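UPF0141 protein yjdB (PDB 4TN0) probably transfers phosphoethanolamine to its targets in the periplasm as a zinc-dependent enzyme of the alkaline phosphatase superfamily, and is required for polymyxin resistance and motility. Local coordinates at residues 19-24 with 209-214; 218-223 with 262-267; 131-136 with 201-206. All coordinates share one frame; numbering follows the deposited sequence.

Contact 1 (19-24 with 209-214)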
ATOM      1  N   LEU A  19       2.679  16.708   2.390  1.00 67.91           N
ATOM      2  CA  LEU A  19       2.524  15.796   1.249  1.00 66.03           C
ATOM      3  C   LEU A  19       2.605  14.329   1.649  1.00 58.02           C
ATOM      4  O   LEU A  19       3.677  13.851   2.023  1.00 58.42           O
ATOM      5  CB  LEU A  19       3.589  16.083   0.186  1.00 65.26           C
ATOM      6  CG  LEU A  19       3.656  15.097  -0.986  1.00 60.72           C
ATOM      7  CD1 LEU A  19       2.311  14.975  -1.683  1.00 59.17           C
ATOM      8  CD2 LEU A  19       4.752  15.489  -1.977  1.00 61.02           C
ATOM      9  N   LEU A  20       1.496  13.604   1.514  1.00 54.43           N
ATOM     10  CA  LEU A  20       1.514  12.162   1.768  1.00 58.08           C
ATOM     11  C   LEU A  20       1.356  11.397   0.445  1.00 50.62           C
ATOM     12  O   LEU A  20       0.430  11.649  -0.331  1.00 51.69           O
ATOM     13  CB  LEU A  20       0.424  11.747   2.774  1.00 48.28           C
ATOM     14  CG  LEU A  20       0.358  10.249   3.105  1.00 51.01           C
ATOM     15  CD1 LEU A  20       1.685   9.798   3.681  1.00 50.22           C
ATOM     16  CD2 LEU A  20      -0.780   9.890   4.063  1.00 43.86           C
ATOM     17  N   VAL A  21       2.301  10.502   0.182  1.00 44.78           N
ATOM     18  CA  VAL A  21       2.196   9.585  -0.953  1.00 49.72           C
ATOM     19  C   VAL A  21       1.826   8.213  -0.402  1.00 44.97           C
ATOM     20  O   VAL A  21       2.594   7.602   0.352  1.00 41.74           O
ATOM     21  CB  VAL A  21       3.514   9.500  -1.788  1.00 51.75           C
ATOM     22  CG1 VAL A  21       3.427   8.379  -2.808  1.00 51.19           C
ATOM     23  CG2 VAL A  21       3.830  10.831  -2.496  1.00 42.25           C
ATOM     24  N   LEU A  22       0.612   7.773  -0.732  1.00 43.16           N
ATOM     25  CA  LEU A  22       0.098   6.473  -0.292  1.00 41.45           C
ATOM     26  C   LEU A  22       0.243   5.475  -1.426  1.00 43.27           C
ATOM     27  O   LEU A  22      -0.379   5.624  -2.478  1.00 47.26           O
ATOM     28  CB  LEU A  22      -1.368   6.576   0.115  1.00 35.33           C
ATOM     29  CG  LEU A  22      -2.077   5.311   0.575  1.00 36.13           C
ATOM     30  CD1 LEU A  22      -1.470   4.791   1.869  1.00 37.15           C
ATOM     31  CD2 LEU A  22      -3.552   5.595   0.754  1.00 42.93           C
ATOM     32  N   VAL A  23       1.058   4.457  -1.245  1.00 41.50           N
ATOM     33  CA  VAL A  23       1.176   3.492  -2.322  1.00 46.55           C
ATOM     34  C   VAL A  23       0.433   2.202  -1.978  1.00 41.60           C
ATOM     35  O   VAL A  23       0.816   1.484  -1.051  1.00 41.26           O
ATOM     36  CB  VAL A  23       2.643   3.182  -2.659  1.00 45.77           C
ATOM     37  CG1 VAL A  23       2.704   2.186  -3.805  1.00 43.94           C
ATOM     38  CG2 VAL A  23       3.346   4.458  -3.075  1.00 46.32           C
ATOM     39  N   VAL A  24      -0.647   1.941  -2.720  1.00 40.84           N
ATOM     40  CA  VAL A  24      -1.408   0.695  -2.598  1.00 42.79           C
ATOM     41  C   VAL A  24      -0.829  -0.386  -3.515  1.00 37.99           C
ATOM     42  O   VAL A  24      -0.943  -0.335  -4.748  1.00 35.08           O
ATOM     43  CB  VAL A  24      -2.900   0.897  -2.932  1.00 40.64           C
ATOM     44  CG1 VAL A  24      -3.660  -0.437  -2.886  1.00 30.59           C
ATOM     45  CG2 VAL A  24      -3.521   1.942  -2.012  1.00 35.80           C
ATOM     46  N   LYS A 209      13.076   9.408  -3.466  1.00 68.75           N
ATOM     47  CA  LYS A 209      14.099  10.199  -4.154  1.00 68.15           C
ATOM     48  C   LYS A 209      13.517  11.486  -4.721  1.00 68.29           C
ATOM     49  O   LYS A 209      14.178  12.515  -4.757  1.00 74.76           O
ATOM     50  CB  LYS A 209      14.727   9.329  -5.260  1.00 65.70           C
ATOM     51  CG  LYS A 209      15.750   9.952  -6.226  1.00 65.92           C
ATOM     52  CD  LYS A 209      16.687   8.807  -6.709  1.00 72.01           C
ATOM     53  CE  LYS A 209      17.318   9.025  -8.089  1.00 70.26           C
ATOM     54  NZ  LYS A 209      16.564   9.980  -8.942  1.00 78.52           N
ATOM     55  N   LEU A 210      12.262  11.426  -5.141  1.00 65.47           N
ATOM     56  CA  LEU A 210      11.574  12.602  -5.640  1.00 66.71           C
ATOM     57  C   LEU A 210      11.055  13.423  -4.461  1.00 71.40           C
ATOM     58  O   LEU A 210      10.858  14.637  -4.567  1.00 72.25           O
ATOM     59  CB  LEU A 210      10.431  12.203  -6.579  1.00 63.09           C
ATOM     60  CG  LEU A 210      10.867  11.809  -8.005  1.00 64.47           C
ATOM     61  CD1 LEU A 210       9.757  11.057  -8.712  1.00 50.73           C
ATOM     62  CD2 LEU A 210      11.338  13.001  -8.852  1.00 64.03           C
ATOM     63  N   LEU A 211      10.842  12.751  -3.331  1.00 73.71           N
ATOM     64  CA  LEU A 211      10.336  13.412  -2.130  1.00 73.82           C
ATOM     65  C   LEU A 211      11.391  14.272  -1.454  1.00 78.98           C
ATOM     66  O   LEU A 211      11.067  15.273  -0.802  1.00 81.52           O
ATOM     67  CB  LEU A 211       9.795  12.380  -1.131  1.00 69.95           C
ATOM     68  CG  LEU A 211       8.428  11.777  -1.460  1.00 68.08           C
ATOM     69  CD1 LEU A 211       7.890  11.010  -0.263  1.00 59.83           C
ATOM     70  CD2 LEU A 211       7.437  12.855  -1.931  1.00 62.83           C
ATOM     71  N   LYS A 212      12.655  13.896  -1.616  1.00 78.00           N
ATOM     72  CA  LYS A 212      13.737  14.677  -1.027  1.00 79.38           C
ATOM     73  C   LYS A 212      13.975  15.966  -1.817  1.00 77.68           C
ATOM     74  O   LYS A 212      14.571  16.910  -1.310  1.00 76.82           O
ATOM     75  CB  LYS A 212      15.000  13.827  -0.857  1.00 78.02           C
ATOM     76  CG  LYS A 212      14.748  12.690   0.130  1.00 75.57           C
ATOM     77  CD  LYS A 212      15.930  11.756   0.288  1.00 71.51           C
ATOM     78  CE  LYS A 212      16.433  11.774   1.736  1.00 73.86           C
ATOM     79  NZ  LYS A 212      16.223  10.475   2.465  1.00 79.41           N
ATOM     80  N   GLU A 213      13.518  16.009  -3.059  1.00 79.69           N
ATOM     81  CA  GLU A 213      13.639  17.224  -3.843  1.00 74.08           C
ATOM     82  C   GLU A 213      12.497  18.168  -3.515  1.00 76.09           C
ATOM     83  O   GLU A 213      12.453  19.304  -3.988  1.00 76.74           O
ATOM     84  CB  GLU A 213      13.582  16.882  -5.323  1.00 78.70           C
ATOM     85  CG  GLU A 213      14.789  16.193  -5.897  1.00 77.77           C
ATOM     86  CD  GLU A 213      14.600  15.965  -7.371  1.00 78.23           C
ATOM     87  OE1 GLU A 213      13.997  16.844  -8.022  1.00 89.27           O
ATOM     88  OE2 GLU A 213      14.999  14.892  -7.864  1.00 73.61           O
ATOM     89  N   GLN A 214      11.573  17.703  -2.682  1.00 78.05           N
ATOM     90  CA  GLN A 214      10.430  18.528  -2.292  1.00 79.37           C
ATOM     91  C   GLN A 214      10.414  18.941  -0.818  1.00 81.00           C
ATOM     92  O   GLN A 214       9.485  18.579  -0.090  1.00 84.55           O
ATOM     93  CB  GLN A 214       9.124  17.785  -2.612  1.00 71.99           C
ATOM     94  CG  GLN A 214       8.874  17.540  -4.089  1.00 73.21           C
ATOM     95  CD  GLN A 214       8.575  18.826  -4.831  1.00 74.92           C
ATOM     96  OE1 GLN A 214       8.029  19.758  -4.244  1.00 85.82           O
ATOM     97  NE2 GLN A 214       8.931  18.890  -6.118  1.00 65.28           N
TER
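Leu211 pushes one methyl, CD2, against two side chains of strand 18-24, and those touches make up the contact. The nearer is with Leu19: CD2 of Leu19 and CD2 of Leu211 lie 3.8 Å apart, the two side chains crossing obliquely and meeting methyl to methyl. Val21, two residues on and on the same face of the strand, offers its CG2 to CD2 of Leu211 at 4.2 Å, a looser touch. The valine rotamer decides which methyl is used, because CG1 stands anti to the backbone N (chi1 171°) and CG2 is turned beside that nitrogen. In the alkaline phosphatase-like fold a central, mostly parallel sheet is layered with helices, and here the C-terminal part of helix 186-211 lies against the sheet. The helix belongs to a beta-alpha-beta crossover from strand 146-152 to strand 218-224, and strand 18-24 runs between those two, so the helix passes over it. Leu20 and Leu22 point to the other face, where Leu281 and Leu285 of helix 281-288 receive them. Leu211 to Gln214 form a type I beta turn, closed by Gln214 N on Leu211 O at 3.1 Å. All three touching residues are buried, and Leu19 is further packed by Leu140 and Leu143.

Contact 2 (218-223 with 262-267)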
ATOM      1  N   GLU A 218       6.523  18.931   4.188  1.00 67.04           N
ATOM      2  CA  GLU A 218       6.731  17.771   5.035  1.00 72.70           C
ATOM      3  C   GLU A 218       6.163  16.565   4.272  1.00 73.92           C
ATOM      4  O   GLU A 218       4.952  16.492   3.998  1.00 70.14           O
ATOM      5  CB  GLU A 218       6.036  17.943   6.390  1.00 72.68           C
ATOM      6  CG  GLU A 218       5.468  16.648   6.969  1.00 71.27           C
ATOM      7  CD  GLU A 218       4.648  16.868   8.226  1.00 81.04           C
ATOM      8  OE1 GLU A 218       3.776  16.015   8.534  1.00 75.69           O
ATOM      9  OE2 GLU A 218       4.884  17.890   8.913  1.00 89.64           O
ATOM     10  N   SER A 219       7.039  15.630   3.915  1.00 70.41           N
ATOM     11  CA  SER A 219       6.656  14.559   2.999  1.00 68.12           C
ATOM     12  C   SER A 219       6.710  13.197   3.669  1.00 67.13           C
ATOM     13  O   SER A 219       7.631  12.885   4.434  1.00 65.30           O
ATOM     14  CB  SER A 219       7.559  14.561   1.765  1.00 66.77           C
ATOM     15  OG  SER A 219       7.401  15.760   1.021  1.00 71.77           O
ATOM     16  N   SER A 220       5.706  12.384   3.372  1.00 65.90           N
ATOM     17  CA  SER A 220       5.694  11.010   3.842  1.00 64.57           C
ATOM     18  C   SER A 220       5.310  10.032   2.735  1.00 59.54           C
ATOM     19  O   SER A 220       4.498  10.353   1.851  1.00 53.84           O
ATOM     20  CB  SER A 220       4.741  10.868   5.020  1.00 60.96           C
ATOM     21  OG  SER A 220       5.150  11.707   6.081  1.00 67.88           O
ATOM     22  N   LEU A 221       5.925   8.852   2.780  1.00 57.56           N
ATOM     23  CA  LEU A 221       5.511   7.718   1.964  1.00 48.00           C
ATOM     24  C   LEU A 221       4.947   6.602   2.845  1.00 52.62           C
ATOM     25  O   LEU A 221       5.591   6.164   3.814  1.00 48.39           O
ATOM     26  CB  LEU A 221       6.674   7.191   1.128  1.00 52.85           C
ATOM     27  CG  LEU A 221       6.458   5.813   0.485  1.00 51.42           C
ATOM     28  CD1 LEU A 221       5.337   5.860  -0.533  1.00 43.47           C
ATOM     29  CD2 LEU A 221       7.748   5.327  -0.170  1.00 56.51           C
ATOM     30  N   PHE A 222       3.733   6.157   2.522  1.00 46.73           N
ATOM     31  CA  PHE A 222       3.196   4.959   3.148  1.00 44.96           C
ATOM     32  C   PHE A 222       2.808   3.959   2.073  1.00 46.80           C
ATOM     33  O   PHE A 222       2.030   4.280   1.155  1.00 41.80           O
ATOM     34  CB  PHE A 222       1.994   5.259   4.054  1.00 40.02           C
ATOM     35  CG  PHE A 222       1.582   4.080   4.895  1.00 41.54           C
ATOM     36  CD1 PHE A 222       2.498   3.464   5.727  1.00 40.24           C
ATOM     37  CD2 PHE A 222       0.300   3.573   4.830  1.00 38.65           C
ATOM     38  CE1 PHE A 222       2.143   2.360   6.479  1.00 40.86           C
ATOM     39  CE2 PHE A 222      -0.064   2.496   5.578  1.00 36.03           C
ATOM     40  CZ  PHE A 222       0.859   1.880   6.412  1.00 39.18           C
ATOM     41  N   TYR A 223       3.408   2.768   2.172  1.00 45.72           N
ATOM     42  CA  TYR A 223       3.173   1.667   1.235  1.00 44.33           C
ATOM     43  C   TYR A 223       2.635   0.432   1.951  1.00 43.63           C
ATOM     44  O   TYR A 223       3.204  -0.003   2.959  1.00 43.19           O
ATOM     45  CB  TYR A 223       4.466   1.307   0.490  1.00 46.57           C
ATOM     46  CG  TYR A 223       4.496  -0.099  -0.106  1.00 45.16           C
ATOM     47  CD1 TYR A 223       5.194  -1.123   0.523  1.00 43.03           C
ATOM     48  CD2 TYR A 223       3.841  -0.397  -1.304  1.00 43.07           C
ATOM     49  CE1 TYR A 223       5.238  -2.397  -0.006  1.00 43.63           C
ATOM     50  CE2 TYR A 223       3.874  -1.698  -1.840  1.00 40.26           C
ATOM     51  CZ  TYR A 223       4.582  -2.683  -1.182  1.00 39.68           C
ATOM     52  OH  TYR A 223       4.639  -3.969  -1.673  1.00 39.23           O
ATOM     53  N   GLU A 262      11.451  13.447  10.803  1.00 77.53           N
ATOM     54  CA  GLU A 262      11.932  12.265  11.500  1.00 78.31           C
ATOM     55  C   GLU A 262      11.342  12.103  12.884  1.00 74.94           C
ATOM     56  O   GLU A 262      11.888  11.382  13.722  1.00 78.46           O
ATOM     57  CB  GLU A 262      13.458  12.187  11.535  1.00 86.45           C
ATOM     58  CG  GLU A 262      13.983  11.468  10.271  1.00 87.26           C
ATOM     59  CD  GLU A 262      15.435  11.028  10.366  1.00 95.88           C
ATOM     60  OE1 GLU A 262      16.117  11.436  11.331  1.00 98.52           O
ATOM     61  OE2 GLU A 262      15.887  10.252   9.484  1.00 98.69           O
ATOM     62  N   LYS A 263      10.232  12.777  13.138  1.00 72.84           N
ATOM     63  CA  LYS A 263       9.552  12.546  14.396  1.00 77.80           C
ATOM     64  C   LYS A 263       8.447  11.524  14.127  1.00 77.73           C
ATOM     65  O   LYS A 263       8.155  10.647  14.953  1.00 73.64           O
ATOM     66  CB  LYS A 263       8.978  13.852  14.947  1.00 79.94           C
ATOM     67  CG  LYS A 263       8.107  13.664  16.166  1.00 75.18           C
ATOM     68  CD  LYS A 263       6.637  13.866  15.877  1.00 75.87           C
ATOM     69  CE  LYS A 263       5.831  13.687  17.166  1.00 77.67           C
ATOM     70  NZ  LYS A 263       4.521  14.395  17.151  1.00 69.57           N
ATOM     71  N   LEU A 264       7.896  11.607  12.921  1.00 77.71           N
ATOM     72  CA  LEU A 264       6.998  10.594  12.393  1.00 72.24           C
ATOM     73  C   LEU A 264       7.793   9.323  12.171  1.00 72.85           C
ATOM     74  O   LEU A 264       7.368   8.223  12.542  1.00 73.49           O
ATOM     75  CB  LEU A 264       6.358  11.067  11.091  1.00 64.13           C
ATOM     76  CG  LEU A 264       5.534  12.337  11.286  1.00 69.22           C
ATOM     77  CD1 LEU A 264       4.869  12.784   9.988  1.00 64.49           C
ATOM     78  CD2 LEU A 264       4.514  12.115  12.400  1.00 66.66           C
ATOM     79  N   MET A 265       8.970   9.498  11.586  1.00 71.47           N
ATOM     80  CA  MET A 265       9.871   8.395  11.337  1.00 71.56           C
ATOM     81  C   MET A 265      10.168   7.606  12.591  1.00 72.84           C
ATOM     82  O   MET A 265      10.317   6.381  12.536  1.00 75.76           O
ATOM     83  CB  MET A 265      11.178   8.916  10.737  1.00 74.20           C
ATOM     84  CG  MET A 265      11.927   7.897   9.926  1.00 76.23           C
ATOM     85  SD  MET A 265      11.168   7.660   8.314  1.00 70.27           S
ATOM     86  CE  MET A 265      12.393   6.572   7.597  1.00 66.61           C
ATOM     87  N   ASN A 266      10.240   8.290  13.732  1.00 74.79           N
ATOM     88  CA  ASN A 266      10.565   7.563  14.955  1.00 79.42           C
ATOM     89  C   ASN A 266       9.302   7.110  15.708  1.00 80.54           C
ATOM     90  O   ASN A 266       9.366   6.145  16.478  1.00 80.86           O
ATOM     91  CB  ASN A 266      11.477   8.389  15.868  1.00 79.00           C
ATOM     92  CG  ASN A 266      12.045   7.562  17.018  1.00 93.56           C
ATOM     93  OD1 ASN A 266      12.700   6.533  16.792  1.00 88.05           O
ATOM     94  ND2 ASN A 266      11.811   8.014  18.257  1.00 86.75           N
ATOM     95  N   LEU A 267       8.160   7.755  15.470  1.00 74.60           N
ATOM     96  CA  LEU A 267       6.917   7.182  15.962  1.00 72.09           C
ATOM     97  C   LEU A 267       6.635   5.878  15.223  1.00 69.92           C
ATOM     98  O   LEU A 267       6.201   4.887  15.821  1.00 69.54           O
ATOM     99  CB  LEU A 267       5.747   8.149  15.801  1.00 77.11           C
ATOM    100  CG  LEU A 267       5.346   9.052  16.965  1.00 73.07           C
ATOM    101  CD1 LEU A 267       6.562   9.719  17.606  1.00 77.89           C
ATOM    102  CD2 LEU A 267       4.343  10.104  16.504  1.00 68.89           C
TER
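Leu264 has its CG anti to the carbonyl carbon (chi1 -61°) and the chain stretched beyond it, which carries CD1 forward to Glu218 and Ser220; Ser220 turns its OG beside its own backbone N (chi1 -60°) and Glu218 runs out extended past CG. The strand involved, 218-224, is a central one of the alkaline phosphatase-like sheet, pairing parallel with strand 18-24 and antiparallel with strand 252-259. Helix 264-271 follows strand 252-259 in the chain and here covers the face opposite to helix 186-211, the face onto which Glu218 and Ser220 point. Ser219, between them, turns the other way and packs on Leu211.

The contact itself is a methyl laid against oxygens. CD1 of Leu264 comes to 3.7 Å from OE1 of Glu218, the side chains crossing at about a right angle. Both oxygens near this methyl have polar partners: OE1 forms a salt bridge with Lys18, while the hydroxyl of Ser220 is hydrogen-bonded to the hydroxyls of Tyr288 and Ser259. The leucine therefore packs beside polar groups that are already engaged, and Phe257 and Leu303 give it apolar neighbours as well. The other carboxylate oxygen of Glu218 lies close to Asp261, a pairing that may raise the affinity of one of the two acids for a proton, although Lys18 would work against this. On the serine side the touch is looser, with CD1 of Leu264 standing 4.1 Å from OG of Ser220.

Contact 3 (131-136 with 201-206)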
ATOM      1  N   ASN A 131       5.412   3.701 -15.045  1.00 40.14           N
ATOM      2  CA  ASN A 131       4.595   4.701 -15.728  1.00 45.00           C
ATOM      3  C   ASN A 131       3.840   5.608 -14.761  1.00 51.54           C
ATOM      4  O   ASN A 131       3.342   6.660 -15.156  1.00 51.22           O
ATOM      5  CB  ASN A 131       3.611   4.041 -16.698  1.00 40.78           C
ATOM      6  CG  ASN A 131       4.316   3.295 -17.809  1.00 48.74           C
ATOM      7  OD1 ASN A 131       5.491   3.541 -18.070  1.00 49.30           O
ATOM      8  ND2 ASN A 131       3.614   2.370 -18.461  1.00 49.83           N
ATOM      9  N   LEU A 132       3.712   5.173 -13.513  1.00 49.88           N
ATOM     10  CA  LEU A 132       3.063   5.984 -12.498  1.00 47.51           C
ATOM     11  C   LEU A 132       3.948   7.173 -12.108  1.00 54.68           C
ATOM     12  O   LEU A 132       3.453   8.197 -11.622  1.00 48.80           O
ATOM     13  CB  LEU A 132       2.715   5.133 -11.274  1.00 43.32           C
ATOM     14  CG  LEU A 132       1.547   4.165 -11.494  1.00 43.30           C
ATOM     15  CD1 LEU A 132       1.469   3.167 -10.355  1.00 45.38           C
ATOM     16  CD2 LEU A 132       0.215   4.904 -11.663  1.00 42.58           C
ATOM     17  N   LEU A 133       5.255   7.063 -12.342  1.00 51.61           N
ATOM     18  CA  LEU A 133       6.147   8.152 -11.962  1.00 51.76           C
ATOM     19  C   LEU A 133       5.890   9.393 -12.838  1.00 58.36           C
ATOM     20  O   LEU A 133       6.182  10.523 -12.435  1.00 57.11           O
ATOM     21  CB  LEU A 133       7.603   7.694 -12.039  1.00 45.88           C
ATOM     22  CG  LEU A 133       7.904   6.675 -10.934  1.00 49.92           C
ATOM     23  CD1 LEU A 133       9.334   6.164 -10.954  1.00 49.68           C
ATOM     24  CD2 LEU A 133       7.605   7.286  -9.599  1.00 45.09           C
ATOM     25  N   ILE A 134       5.308   9.176 -14.017  1.00 53.88           N
ATOM     26  CA  ILE A 134       5.007  10.268 -14.938  1.00 55.37           C
ATOM     27  C   ILE A 134       3.904  11.213 -14.436  1.00 61.51           C
ATOM     28  O   ILE A 134       4.153  12.415 -14.312  1.00 65.43           O
ATOM     29  CB  ILE A 134       4.642   9.733 -16.347  1.00 58.23           C
ATOM     30  CG1 ILE A 134       5.896   9.219 -17.053  1.00 56.18           C
ATOM     31  CG2 ILE A 134       4.030  10.822 -17.192  1.00 62.27           C
ATOM     32  CD1 ILE A 134       5.605   8.549 -18.367  1.00 54.64           C
ATOM     33  N   PRO A 135       2.684  10.701 -14.150  1.00 63.12           N
ATOM     34  CA  PRO A 135       1.707  11.688 -13.670  1.00 57.24           C
ATOM     35  C   PRO A 135       1.999  12.147 -12.248  1.00 55.88           C
ATOM     36  O   PRO A 135       1.513  13.206 -11.844  1.00 58.39           O
ATOM     37  CB  PRO A 135       0.386  10.926 -13.735  1.00 55.78           C
ATOM     38  CG  PRO A 135       0.787   9.508 -13.484  1.00 56.35           C
ATOM     39  CD  PRO A 135       2.124   9.335 -14.142  1.00 55.27           C
ATOM     40  N   PHE A 136       2.806  11.380 -11.522  1.00 50.76           N
ATOM     41  CA  PHE A 136       3.233  11.768 -10.184  1.00 52.46           C
ATOM     42  C   PHE A 136       4.150  12.978 -10.229  1.00 58.32           C
ATOM     43  O   PHE A 136       3.980  13.915  -9.451  1.00 55.39           O
ATOM     44  CB  PHE A 136       3.944  10.614  -9.498  1.00 43.16           C
ATOM     45  CG  PHE A 136       4.604  10.979  -8.201  1.00 49.82           C
ATOM     46  CD1 PHE A 136       3.844  11.386  -7.105  1.00 52.13           C
ATOM     47  CD2 PHE A 136       5.975  10.854  -8.047  1.00 48.70           C
ATOM     48  CE1 PHE A 136       4.450  11.693  -5.894  1.00 46.87           C
ATOM     49  CE2 PHE A 136       6.587  11.160  -6.831  1.00 53.11           C
ATOM     50  CZ  PHE A 136       5.821  11.574  -5.752  1.00 44.98           C
ATOM     51  N   ASP A 201      10.224  -2.402  -4.810  1.00 46.40           N
ATOM     52  CA  ASP A 201      11.100  -1.760  -3.837  1.00 46.86           C
ATOM     53  C   ASP A 201      11.843  -0.556  -4.462  1.00 55.67           C
ATOM     54  O   ASP A 201      11.875   0.537  -3.884  1.00 53.65           O
ATOM     55  CB  ASP A 201      12.089  -2.770  -3.270  1.00 46.73           C
ATOM     56  CG  ASP A 201      12.721  -2.299  -1.965  1.00 51.21           C
ATOM     57  OD1 ASP A 201      12.076  -2.441  -0.903  1.00 53.38           O
ATOM     58  OD2 ASP A 201      13.869  -1.812  -1.991  1.00 53.02           O
ATOM     59  N   TYR A 202      12.397  -0.751  -5.657  1.00 53.49           N
ATOM     60  CA  TYR A 202      13.098   0.311  -6.382  1.00 52.61           C
ATOM     61  C   TYR A 202      12.207   1.519  -6.615  1.00 52.09           C
ATOM     62  O   TYR A 202      12.617   2.663  -6.398  1.00 55.67           O
ATOM     63  CB  TYR A 202      13.624  -0.225  -7.722  1.00 52.90           C
ATOM     64  CG  TYR A 202      14.010   0.829  -8.749  1.00 51.94           C
ATOM     65  CD1 TYR A 202      13.129   1.195  -9.762  1.00 50.16           C
ATOM     66  CD2 TYR A 202      15.259   1.439  -8.719  1.00 51.31           C
ATOM     67  CE1 TYR A 202      13.476   2.150 -10.701  1.00 49.51           C
ATOM     68  CE2 TYR A 202      15.612   2.398  -9.648  1.00 48.27           C
ATOM     69  CZ  TYR A 202      14.722   2.751 -10.639  1.00 52.03           C
ATOM     70  OH  TYR A 202      15.083   3.696 -11.585  1.00 47.53           O
ATOM     71  N   LEU A 203      10.989   1.260  -7.070  1.00 51.98           N
ATOM     72  CA  LEU A 203      10.036   2.323  -7.340  1.00 48.16           C
ATOM     73  C   LEU A 203       9.705   3.102  -6.071  1.00 56.06           C
ATOM     74  O   LEU A 203       9.445   4.316  -6.119  1.00 55.34           O
ATOM     75  CB  LEU A 203       8.774   1.752  -7.949  1.00 42.01           C
ATOM     76  CG  LEU A 203       8.893   1.228  -9.371  1.00 46.07           C
ATOM     77  CD1 LEU A 203       7.520   0.855  -9.845  1.00 34.52           C
ATOM     78  CD2 LEU A 203       9.543   2.261 -10.310  1.00 44.39           C
ATOM     79  N   LEU A 204       9.678   2.405  -4.940  1.00 52.62           N
ATOM     80  CA  LEU A 204       9.489   3.100  -3.671  1.00 56.17           C
ATOM     81  C   LEU A 204      10.634   4.066  -3.421  1.00 54.11           C
ATOM     82  O   LEU A 204      10.395   5.230  -3.116  1.00 58.62           O
ATOM     83  CB  LEU A 204       9.346   2.110  -2.504  1.00 54.54           C
ATOM     84  CG  LEU A 204       7.929   1.673  -2.112  1.00 51.67           C
ATOM     85  CD1 LEU A 204       7.089   1.196  -3.273  1.00 54.55           C
ATOM     86  CD2 LEU A 204       7.955   0.664  -0.960  1.00 46.13           C
ATOM     87  N   SER A 205      11.871   3.620  -3.593  1.00 52.56           N
ATOM     88  CA  SER A 205      12.981   4.512  -3.288  1.00 57.29           C
ATOM     89  C   SER A 205      13.070   5.648  -4.321  1.00 57.44           C
ATOM     90  O   SER A 205      13.536   6.731  -3.992  1.00 63.18           O
ATOM     91  CB  SER A 205      14.299   3.736  -3.171  1.00 53.35           C
ATOM     92  OG  SER A 205      14.826   3.402  -4.432  1.00 61.75           O
ATOM     93  N   GLU A 206      12.608   5.419  -5.547  1.00 57.40           N
ATOM     94  CA  GLU A 206      12.489   6.498  -6.534  1.00 53.67           C
ATOM     95  C   GLU A 206      11.455   7.528  -6.100  1.00 57.00           C
ATOM     96  O   GLU A 206      11.587   8.717  -6.394  1.00 60.16           O
ATOM     97  CB  GLU A 206      12.129   5.948  -7.909  1.00 50.44           C
ATOM     98  CG  GLU A 206      13.300   5.281  -8.624  1.00 59.04           C
ATOM     99  CD  GLU A 206      14.433   6.241  -8.986  1.00 55.42           C
ATOM    100  OE1 GLU A 206      14.202   7.117  -9.845  1.00 55.35           O
ATOM    101  OE2 GLU A 206      15.550   6.098  -8.433  1.00 52.14           O
TER
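Leu133 carries the apolar part of the contact with a single methyl. Its CG stands anti to the carbonyl carbon (chi1 -69°) and the chain continues straight, which sends CD1 out from helix 133-139 toward helix 186-211. There it meets two residues three positions apart along the same side of that helix. CD1 of Leu133 lies 4.0 Å from CD2 of Leu203, methyl against methyl, the two branches meeting at a slant. The same CD1 is 4.1 Å from CB of Glu206, whose side chain crosses the leucine at about a right angle. Ile207 of the same helix also touches the Leu133 side chain. Phe136, one turn further on, reaches Leu210 of that helix.

Aromatic packing here is internal to helix 186-211 and its surroundings. With chi1 at -76°, Glu206 lays its CG 3.5 Å above the plane of the Tyr202 ring, displaced toward the rim. Tyr46 meets this ring edge-to-face, and Phe169 also approaches it.

The polar bonds stay within helix 186-211 or lead away from the contact. Ser205 OG donates to Tyr202 O at 3.0 Å, tilted 21° from the carbonyl plane, while Glu206 N reaches the same oxygen at 2.9 Å, so one carbonyl accepts both a helical amide and a side-chain hydroxyl. Asp201 turns to Thr47 and Asn44.

Helix 133-139 precedes strand 146-152, and helix 186-211 leads away from that strand, so the contact joins two helices of one layer of the alkaline phosphatase-like fold. The touches across the segments are van der Waals: Glu206 offers its aliphatic base, while its carboxylate has a long, weak ion pair with Lys209.

How the contacts relate
Contacts 1 and 3 share helix 186-211, while contacts 1 and 2 use neighbouring strands of the central sheet. The centres of contacts 1 and 3 are about 9 Å apart, and Phe136 bridges them, its CE1 lying 3.6 Å from CG2 of Val21. Between contacts 1 and 2, about 10 Å from centre to centre, the parallel strands are joined where Val21 N probably bonds to Ser220 O at 2.8 Å. The centres of contacts 2 and 3 are about 18 Å apart, yet CD1 of Tyr223 touches CD2 of Leu204 at 3.6 Å. Both strands lead toward the zinc: Glu26 follows 19-24, Asp226 and His227 follow 218-223, and phosphorylated Thr65 completes the site.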